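Local atomic coordinates of ferulic acid decarboxylase 1 (Candida dubliniensis, PDB entry 4ZAD), a protein that is a prenylated-FMN-dependent decarboxylase that probably converts ferulic, p-coumaric and cinnamic acids reversibly to the corresponding vinyl compounds. Residues A[414-420]-A[431-435]. Residues are numbered along the deposited sequence; the frame is centred on the assembly and turned at random.
Sequences ILVGDDI and AYTTR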
ATOM      1  N   ILE A 414       7.159   3.959 -12.067  1.00 19.88           N
ATOM      2  CA  ILE A 414       7.448   4.711 -10.882  1.00 19.18           C
ATOM      3  C   ILE A 414       8.938   4.789 -10.686  1.00 19.54           C
ATOM      4  O   ILE A 414       9.575   3.807 -10.448  1.00 20.05           O
ATOM      5  CB  ILE A 414       6.816   4.054  -9.715  1.00 18.83           C
ATOM      6  CG1 ILE A 414       5.283   4.188  -9.836  1.00 18.04           C
ATOM      7  CG2 ILE A 414       7.311   4.695  -8.444  1.00 17.58           C
ATOM      8  CD1 ILE A 414       4.538   3.586  -8.698  1.00 13.03           C
ATOM      9  N   LEU A 415       9.521   5.953 -10.880  1.00 20.21           N
ATOM     10  CA  LEU A 415      10.962   6.063 -10.824  1.00 19.96           C
ATOM     11  C   LEU A 415      11.319   6.466  -9.401  1.00 20.10           C
ATOM     12  O   LEU A 415      10.794   7.442  -8.900  1.00 20.42           O
ATOM     13  CB  LEU A 415      11.444   7.081 -11.824  1.00 19.58           C
ATOM     14  CG  LEU A 415      11.017   6.830 -13.286  1.00 20.51           C
ATOM     15  CD1 LEU A 415      11.441   8.065 -14.186  1.00 19.87           C
ATOM     16  CD2 LEU A 415      11.525   5.558 -13.877  1.00 14.74           C
ATOM     17  N   VAL A 416      12.174   5.682  -8.754  1.00 19.82           N
ATOM     18  CA  VAL A 416      12.561   5.941  -7.400  1.00 20.15           C
ATOM     19  C   VAL A 416      14.064   5.745  -7.203  1.00 20.78           C
ATOM     20  O   VAL A 416      14.700   4.985  -7.922  1.00 20.35           O
ATOM     21  CB  VAL A 416      11.756   5.063  -6.425  1.00 20.57           C
ATOM     22  CG1 VAL A 416      12.048   3.559  -6.621  1.00 18.38           C
ATOM     23  CG2 VAL A 416      12.051   5.509  -5.016  1.00 21.22           C
ATOM     24  N   GLY A 417      14.633   6.450  -6.236  1.00 21.61           N
ATOM     25  CA  GLY A 417      16.054   6.336  -5.933  1.00 22.12           C
ATOM     26  C   GLY A 417      16.354   5.074  -5.162  1.00 23.07           C
ATOM     27  O   GLY A 417      15.447   4.357  -4.732  1.00 23.91           O
ATOM     28  N   ASP A 418      17.638   4.821  -4.959  1.00 23.33           N
ATOM     29  CA  ASP A 418      18.131   3.493  -4.651  1.00 24.13           C
ATOM     30  C   ASP A 418      18.160   3.210  -3.155  1.00 24.09           C
ATOM     31  O   ASP A 418      18.797   2.263  -2.742  1.00 23.65           O
ATOM     32  CB  ASP A 418      19.550   3.324  -5.257  1.00 25.37           C
ATOM     33  CG  ASP A 418      20.558   4.317  -4.653  1.00 28.15           C
ATOM     34  OD1 ASP A 418      21.059   4.026  -3.546  1.00 31.67           O
ATOM     35  OD2 ASP A 418      20.757   5.418  -5.223  1.00 32.46           O
ATOM     36  N   ASP A 419      17.481   4.028  -2.348  1.00 24.60           N
ATOM     37  CA  ASP A 419      17.319   3.779  -0.888  1.00 24.99           C
ATOM     38  C   ASP A 419      16.104   2.854  -0.626  1.00 24.24           C
ATOM     39  O   ASP A 419      15.921   2.326   0.468  1.00 22.42           O
ATOM     40  CB  ASP A 419      17.148   5.113  -0.135  1.00 25.07           C
ATOM     41  CG  ASP A 419      15.918   5.913  -0.617  1.00 28.16           C
ATOM     42  OD1 ASP A 419      15.802   6.154  -1.866  1.00 28.29           O
ATOM     43  OD2 ASP A 419      15.070   6.294   0.261  1.00 29.99           O
ATOM     44  N   ILE A 420      15.284   2.687  -1.657  1.00 23.48           N
ATOM     45  CA  ILE A 420      14.034   1.958  -1.542  1.00 23.56           C
ATOM     46  C   ILE A 420      14.203   0.555  -2.114  1.00 23.18           C
ATOM     47  O   ILE A 420      14.519   0.401  -3.317  1.00 23.96           O
ATOM     48  CB  ILE A 420      12.898   2.680  -2.336  1.00 23.12           C
ATOM     49  CG1 ILE A 420      12.676   4.078  -1.792  1.00 21.82           C
ATOM     50  CG2 ILE A 420      11.621   1.902  -2.290  1.00 23.41           C
ATOM     51  CD1 ILE A 420      12.366   4.103  -0.405  1.00 20.32           C
ATOM     52  N   ALA A 431       7.601   5.952  -0.574  1.00 19.86           N
ATOM     53  CA  ALA A 431       8.264   6.750  -1.569  1.00 20.10           C
ATOM     54  C   ALA A 431       7.266   7.338  -2.558  1.00 20.73           C
ATOM     55  O   ALA A 431       7.484   8.420  -3.090  1.00 21.83           O
ATOM     56  CB  ALA A 431       9.312   5.901  -2.270  1.00 19.33           C
ATOM     57  N   TYR A 432       6.166   6.647  -2.823  1.00 20.92           N
ATOM     58  CA  TYR A 432       5.302   7.069  -3.928  1.00 20.56           C
ATOM     59  C   TYR A 432       4.464   8.239  -3.495  1.00 20.64           C
ATOM     60  O   TYR A 432       4.181   9.145  -4.268  1.00 20.89           O
ATOM     61  CB  TYR A 432       4.407   5.927  -4.379  1.00 20.54           C
ATOM     62  CG  TYR A 432       3.356   6.312  -5.420  1.00 21.29           C
ATOM     63  CD1 TYR A 432       3.623   6.192  -6.760  1.00 23.00           C
ATOM     64  CD2 TYR A 432       2.106   6.781  -5.050  1.00 21.47           C
ATOM     65  CE1 TYR A 432       2.685   6.517  -7.720  1.00 24.73           C
ATOM     66  CE2 TYR A 432       1.148   7.125  -6.001  1.00 23.18           C
ATOM     67  CZ  TYR A 432       1.449   6.984  -7.343  1.00 25.76           C
ATOM     68  OH  TYR A 432       0.540   7.301  -8.327  1.00 26.83           O
ATOM     69  N   THR A 433       4.041   8.211  -2.242  1.00 20.80           N
ATOM     70  CA  THR A 433       3.147   9.237  -1.749  1.00 20.80           C
ATOM     71  C   THR A 433       3.943  10.460  -1.303  1.00 20.30           C
ATOM     72  O   THR A 433       3.469  11.574  -1.447  1.00 20.82           O
ATOM     73  CB  THR A 433       2.260   8.691  -0.640  1.00 20.87           C
ATOM     74  OG1 THR A 433       3.070   8.147   0.376  1.00 21.34           O
ATOM     75  CG2 THR A 433       1.429   7.556  -1.165  1.00 22.57           C
ATOM     76  N   THR A 434       5.162  10.266  -0.809  1.00 20.19           N
ATOM     77  CA  THR A 434       5.953  11.373  -0.277  1.00 20.24           C
ATOM     78  C   THR A 434       6.926  12.008  -1.260  1.00 20.88           C
ATOM     79  O   THR A 434       7.447  13.064  -0.966  1.00 21.12           O
ATOM     80  CB  THR A 434       6.728  10.972   1.050  1.00 20.42           C
ATOM     81  OG1 THR A 434       7.654   9.888   0.821  1.00 19.90           O
ATOM     82  CG2 THR A 434       5.763  10.569   2.105  1.00 17.82           C
ATOM     83  N   ARG A 435       7.184  11.392  -2.415  1.00 21.31           N
ATOM     84  CA  ARG A 435       8.167  11.950  -3.363  1.00 21.47           C
ATOM     85  C   ARG A 435       7.655  12.457  -4.737  1.00 22.00           C
ATOM     86  O   ARG A 435       8.455  12.794  -5.575  1.00 21.51           O
ATOM     87  CB  ARG A 435       9.284  10.933  -3.595  1.00 21.24           C
ATOM     88  CG  ARG A 435       9.874  10.414  -2.302  1.00 21.73           C
ATOM     89  CD  ARG A 435      11.202   9.653  -2.473  1.00 20.59           C
ATOM     90  NE  ARG A 435      11.599   9.107  -1.188  1.00 16.33           N
ATOM     91  CZ  ARG A 435      12.618   8.298  -0.978  1.00 18.04           C
ATOM     92  NH1 ARG A 435      13.420   7.960  -1.978  1.00 21.01           N
ATOM     93  NH2 ARG A 435      12.876   7.872   0.269  1.00 17.74           N
TER
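Ile414 meets the ring of Tyr432 with the end of its longer branch: CD1 lies 3.4 Å from Tyr432 CD1 and 3.6 Å from CE1, the two side chains crossing at about a right angle. The Tyr432 hydroxyl goes past this contact to hydrogen-bond Glu412. Two residues on, Val416 turns its CG2 methyl to Ala431 CB at 3.9 Å; with chi1 at 64° it is CG2, set opposite the backbone N, that reaches the helix. A type I turn from Gly417 to Ile420 then brings Asp419 round to face the end of Arg435. Carboxylate and guanidinium come within 6° of coplanar and form an end-on salt bridge through the syn lone pairs: Arg435 NH1 donates to Asp419 OD1 at 3.0 Å and Arg435 NH2 to Asp419 OD2 at 2.7 Å, both nearly straight. Two bonds in one plane fix the guanidinium's rotation, and Arg435 spans the distance with a chain extended from CG to NE. Ile420 closes the turn, its CG1 3.9 Å from Ala431 CB, a methyl that also packs over one guanidinium face, towards the rim.

Arg435 NE hydrogen-bonds Tyr293 OH of the second subunit, so this arginine ties the turn to the dimer interface. Strand 412-417, between parallel strands 369-374 and 470-475 in the C-terminal domain's mixed sheet, is packed against the last turn of helix 425-434, well away from the flavin site.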